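Local coordinates for dTDP-4-dehydrorhamnose reductase (Yersinia enterocolitica, PDB 5U9C), which probably reduces dTDP-4-dehydro-beta-L-rhamnose to dTDP-beta-L-rhamnose with NADPH, in dTDP-L-rhamnose biosynthesis, at residues K184-A196 against S253-I265. Residues are numbered along the deposited sequence; the frame is centred on the assembly and turned at random.
Sequences KAVSDRLGSITSA and SAPRPYSEGIESI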
loop_
_atom_site.group_PDB
_atom_site.type_symbol
_atom_site.label_atom_id
_atom_site.label_comp_id
_atom_site.label_asym_id
_atom_site.label_seq_id
_atom_site.Cartn_x
_atom_site.Cartn_y
_atom_site.Cartn_z
ATOM N N LYS D 184 -21.922 -25.051 1.021
ATOM C CA LYS D 184 -20.674 -24.292 1.096
ATOM C C LYS D 184 -20.995 -22.812 1.160
ATOM O O LYS D 184 -21.889 -22.344 0.453
ATOM C CB LYS D 184 -19.807 -24.565 -0.129
ATOM C CG LYS D 184 -19.327 -25.996 -0.218
ATOM C CD LYS D 184 -18.545 -26.219 -1.495
ATOM C CE LYS D 184 -18.179 -27.683 -1.642
ATOM N NZ LYS D 184 -17.375 -27.893 -2.872
ATOM N N ALA D 185 -20.273 -22.082 2.010
ATOM C CA ALA D 185 -20.457 -20.651 2.157
ATOM C C ALA D 185 -19.091 -19.998 2.430
ATOM O O ALA D 185 -18.294 -20.505 3.220
ATOM C CB ALA D 185 -21.430 -20.342 3.295
ATOM N N VAL D 186 -18.849 -18.879 1.768
ATOM C CA VAL D 186 -17.590 -18.168 1.867
ATOM C C VAL D 186 -17.363 -17.623 3.284
ATOM O O VAL D 186 -18.211 -16.917 3.828
ATOM C CB VAL D 186 -17.522 -17.051 0.806
ATOM C CG1 VAL D 186 -16.255 -16.232 0.943
ATOM C CG2 VAL D 186 -17.608 -17.658 -0.593
ATOM N N SER D 187 -16.220 -17.973 3.870
ATOM C CA SER D 187 -15.874 -17.550 5.219
ATOM C C SER D 187 -14.879 -16.382 5.317
ATOM O O SER D 187 -14.719 -15.810 6.395
ATOM C CB SER D 187 -15.282 -18.730 5.985
ATOM O OG SER D 187 -14.068 -19.151 5.398
ATOM N N ASP D 188 -14.246 -16.018 4.207
ATOM C CA ASP D 188 -13.165 -15.017 4.239
ATOM C C ASP D 188 -13.445 -13.660 3.577
ATOM O O ASP D 188 -12.512 -12.981 3.161
ATOM C CB ASP D 188 -11.864 -15.650 3.696
ATOM C CG ASP D 188 -11.952 -16.041 2.222
ATOM O OD1 ASP D 188 -12.965 -15.728 1.560
ATOM O OD2 ASP D 188 -10.971 -16.637 1.709
ATOM N N ARG D 189 -14.721 -13.301 3.480
ATOM C CA ARG D 189 -15.172 -11.984 3.003
ATOM C C ARG D 189 -16.283 -11.584 3.995
ATOM O O ARG D 189 -17.221 -12.345 4.218
ATOM C CB ARG D 189 -15.692 -12.013 1.568
ATOM C CG ARG D 189 -14.648 -12.402 0.523
ATOM C CD ARG D 189 -13.544 -11.354 0.358
ATOM N NE ARG D 189 -12.523 -11.702 -0.643
ATOM C CZ ARG D 189 -11.399 -12.388 -0.409
ATOM N NH1 ARG D 189 -11.103 -12.875 0.806
ATOM N NH2 ARG D 189 -10.564 -12.620 -1.418
ATOM N N LEU D 190 -16.140 -10.418 4.619
ATOM C CA LEU D 190 -17.082 -9.965 5.630
ATOM C C LEU D 190 -17.935 -8.789 5.153
ATOM O O LEU D 190 -17.550 -8.044 4.239
ATOM C CB LEU D 190 -16.315 -9.546 6.883
ATOM C CG LEU D 190 -15.326 -10.560 7.478
ATOM C CD1 LEU D 190 -14.475 -9.930 8.576
ATOM C CD2 LEU D 190 -16.089 -11.746 7.998
ATOM N N GLY D 191 -19.072 -8.613 5.819
ATOM C CA GLY D 191 -20.013 -7.537 5.504
ATOM C C GLY D 191 -21.024 -7.382 6.617
ATOM O O GLY D 191 -20.871 -7.969 7.680
ATOM N N SER D 192 -22.042 -6.561 6.366
ATOM C CA SER D 192 -23.134 -6.317 7.284
ATOM C C SER D 192 -24.447 -6.530 6.536
ATOM O O SER D 192 -24.559 -6.214 5.332
ATOM C CB SER D 192 -23.067 -4.872 7.797
ATOM O OG SER D 192 -21.886 -4.647 8.565
ATOM N N ILE D 193 -25.458 -7.039 7.229
ATOM C CA ILE D 193 -26.745 -7.233 6.564
ATOM C C ILE D 193 -27.689 -6.050 6.814
ATOM O O ILE D 193 -27.641 -5.393 7.857
ATOM C CB ILE D 193 -27.453 -8.549 6.980
ATOM C CG1 ILE D 193 -27.671 -8.620 8.483
ATOM C CG2 ILE D 193 -26.665 -9.765 6.498
ATOM C CD1 ILE D 193 -28.426 -9.859 8.915
ATOM N N THR D 194 -28.534 -5.789 5.832
ATOM C CA THR D 194 -29.565 -4.771 5.915
ATOM C C THR D 194 -30.904 -5.422 5.602
ATOM O O THR D 194 -31.122 -5.930 4.486
ATOM C CB THR D 194 -29.342 -3.635 4.900
ATOM O OG1 THR D 194 -28.116 -2.958 5.188
ATOM C CG2 THR D 194 -30.496 -2.607 4.973
ATOM N N SER D 195 -31.801 -5.402 6.580
ATOM C CA SER D 195 -33.166 -5.902 6.389
ATOM C C SER D 195 -33.935 -4.915 5.523
ATOM O O SER D 195 -34.103 -3.752 5.912
ATOM C CB SER D 195 -33.884 -6.049 7.740
ATOM O OG SER D 195 -35.293 -6.144 7.558
ATOM N N ALA D 196 -34.393 -5.359 4.354
ATOM C CA ALA D 196 -35.168 -4.488 3.465
ATOM C C ALA D 196 -36.441 -3.967 4.161
ATOM O O ALA D 196 -36.797 -2.807 3.976
ATOM C CB ALA D 196 -35.516 -5.186 2.150
ATOM N N SER D 253 -15.795 -12.276 -11.248
ATOM C CA SER D 253 -15.093 -11.226 -12.009
ATOM C C SER D 253 -14.639 -10.052 -11.137
ATOM O O SER D 253 -13.527 -9.574 -11.264
ATOM C CB SER D 253 -15.996 -10.671 -13.103
ATOM O OG SER D 253 -16.276 -11.635 -14.076
ATOM N N ALA D 254 -15.514 -9.599 -10.249
ATOM C CA ALA D 254 -15.230 -8.426 -9.447
ATOM C C ALA D 254 -14.476 -8.727 -8.173
ATOM O O ALA D 254 -14.879 -9.607 -7.430
ATOM C CB ALA D 254 -16.522 -7.724 -9.085
ATOM N N PRO D 255 -13.394 -7.979 -7.916
ATOM C CA PRO D 255 -12.696 -8.111 -6.643
ATOM C C PRO D 255 -13.644 -7.762 -5.483
ATOM O O PRO D 255 -14.461 -6.831 -5.609
ATOM C CB PRO D 255 -11.608 -7.017 -6.703
ATOM C CG PRO D 255 -11.491 -6.614 -8.113
ATOM C CD PRO D 255 -12.765 -6.981 -8.808
ATOM N N ARG D 256 -13.553 -8.507 -4.388
ATOM C CA ARG D 256 -14.350 -8.241 -3.188
ATOM C C ARG D 256 -13.352 -7.895 -2.057
ATOM O O ARG D 256 -12.307 -8.529 -1.932
ATOM C CB ARG D 256 -15.199 -9.447 -2.765
ATOM C CG ARG D 256 -16.207 -10.004 -3.773
ATOM C CD ARG D 256 -17.170 -8.958 -4.269
ATOM N NE ARG D 256 -18.421 -9.521 -4.785
ATOM C CZ ARG D 256 -18.596 -10.079 -5.980
ATOM N NH1 ARG D 256 -19.794 -10.522 -6.303
ATOM N NH2 ARG D 256 -17.597 -10.222 -6.844
ATOM N N PRO D 257 -13.662 -6.889 -1.236
ATOM C CA PRO D 257 -12.719 -6.536 -0.157
ATOM C C PRO D 257 -12.778 -7.552 0.986
ATOM O O PRO D 257 -13.713 -8.349 1.046
ATOM C CB PRO D 257 -13.236 -5.172 0.321
ATOM C CG PRO D 257 -14.707 -5.212 0.009
ATOM C CD PRO D 257 -14.915 -6.112 -1.168
ATOM N N TYR D 258 -11.779 -7.547 1.863
ATOM C CA TYR D 258 -11.808 -8.433 3.023
ATOM C C TYR D 258 -13.044 -8.112 3.854
ATOM O O TYR D 258 -13.639 -9.004 4.448
ATOM C CB TYR D 258 -10.512 -8.342 3.840
ATOM C CG TYR D 258 -9.320 -8.879 3.050
ATOM C CD1 TYR D 258 -9.321 -10.198 2.578
ATOM C CD2 TYR D 258 -8.194 -8.088 2.785
ATOM C CE1 TYR D 258 -8.260 -10.706 1.858
ATOM C CE2 TYR D 258 -7.120 -8.598 2.057
ATOM C CZ TYR D 258 -7.169 -9.914 1.602
ATOM O OH TYR D 258 -6.130 -10.466 0.881
ATOM N N SER D 259 -13.430 -6.837 3.871
ATOM C CA SER D 259 -14.652 -6.447 4.520
ATOM C C SER D 259 -15.314 -5.227 3.908
ATOM O O SER D 259 -14.634 -4.251 3.511
ATOM C CB SER D 259 -14.430 -6.160 5.992
ATOM O OG SER D 259 -15.667 -5.857 6.597
ATOM N N GLU D 260 -16.638 -5.307 3.802
ATOM C CA GLU D 260 -17.444 -4.147 3.410
ATOM C C GLU D 260 -18.441 -3.846 4.537
ATOM O O GLU D 260 -19.481 -3.227 4.327
ATOM C CB GLU D 260 -18.115 -4.307 2.068
ATOM C CG GLU D 260 -19.027 -5.504 1.922
ATOM C CD GLU D 260 -19.845 -5.434 0.639
ATOM O OE1 GLU D 260 -19.864 -6.438 -0.088
ATOM O OE2 GLU D 260 -20.443 -4.352 0.341
ATOM N N GLY D 261 -18.094 -4.265 5.748
ATOM C CA GLY D 261 -18.926 -3.979 6.890
ATOM C C GLY D 261 -19.138 -2.473 7.070
ATOM O O GLY D 261 -18.222 -1.671 6.845
ATOM N N ILE D 262 -20.365 -2.094 7.410
ATOM C CA ILE D 262 -20.699 -0.699 7.702
ATOM C C ILE D 262 -21.411 -0.558 9.046
ATOM O O ILE D 262 -22.138 -1.461 9.478
ATOM C CB ILE D 262 -21.561 -0.045 6.618
ATOM C CG1 ILE D 262 -22.747 -0.927 6.234
ATOM C CG2 ILE D 262 -20.723 0.254 5.377
ATOM C CD1 ILE D 262 -23.781 -0.179 5.409
ATOM N N GLU D 263 -21.136 0.546 9.723
ATOM C CA GLU D 263 -21.804 0.899 10.970
ATOM C C GLU D 263 -22.129 2.390 10.906
ATOM O O GLU D 263 -21.616 3.115 10.025
ATOM C CB GLU D 263 -20.969 0.523 12.197
ATOM C CG GLU D 263 -19.697 1.294 12.382
ATOM C CD GLU D 263 -18.776 0.622 13.387
ATOM O OE1 GLU D 263 -18.361 -0.519 13.154
ATOM O OE2 GLU D 263 -18.437 1.249 14.393
ATOM N N SER D 264 -23.042 2.833 11.762
ATOM C CA SER D 264 -23.445 4.236 11.761
ATOM C C SER D 264 -23.088 4.922 13.042
ATOM O O SER D 264 -23.242 4.357 14.129
ATOM C CB SER D 264 -24.950 4.378 11.551
ATOM O OG SER D 264 -25.342 5.754 11.519
ATOM N N ILE D 265 -22.608 6.148 12.907
ATOM C CA ILE D 265 -22.364 7.009 14.066
ATOM C C ILE D 265 -23.465 8.059 14.171
ATOM O O ILE D 265 -23.455 8.854 15.093
ATOM C CB ILE D 265 -21.021 7.735 13.973
ATOM C CG1 ILE D 265 -20.889 8.472 12.628
ATOM C CG2 ILE D 265 -19.909 6.719 14.136
ATOM C CD1 ILE D 265 -19.701 9.415 12.543
HETATM O O HOH W 1 -16.428 -8.402 1.798
HETATM O O HOH W 2 -21.785 -4.668 4.162
HETATM O O HOH W 3 -20.020 -3.592 10.439
#
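Leu190 and Ser259 are joined by a single beta bridge, for which two backbone hydrogen bonds give the evidence. Leu190 N donates to Tyr258 O at 2.9 Å with an N-H...O angle of 161°, and Glu260 N returns a bond to Leu190 O, approaching from above the carbonyl plane. That oxygen also takes a CA-H...O contact from Ser259 CA at 3.3 Å and accepts a hydrogen bond from a water that also donates to Pro257 O. A second water accepts from Ser192 N and donates to Glu260 O, bridging the two backbones next to the direct pair. On the bridge residue itself, Ser259 OG, anti to its own nitrogen, accepts from Gly261 N at 3.0 Å, which defines an ST turn; it also bonds Leu116 O. The bridge thus ties strand 190-195, the middle of a three-stranded mixed sheet, to the segment carrying Arg256, a residue seen binding (R)-malate in this protein. Among side chains, Arg189 lies against residues 256-258: bent at chi2 (-68°), it lays CD 3.1 Å from Pro257 O and brings NH1 to 3.7 Å from Tyr258 CD1, guanidinium and ring planes 83° apart. NH1 is held by a 2.7 Å bond to Asp188 O, which lies in the guanidinium plane while NH1 stands above the carbonyl plane. Nearer strand 261-262, Ser192 OG sits 3.5 Å from Gly261 CA and binds a third water, which donates weakly to Ile262 O; Gly221 provides the hydroxyl's strongest polar partner.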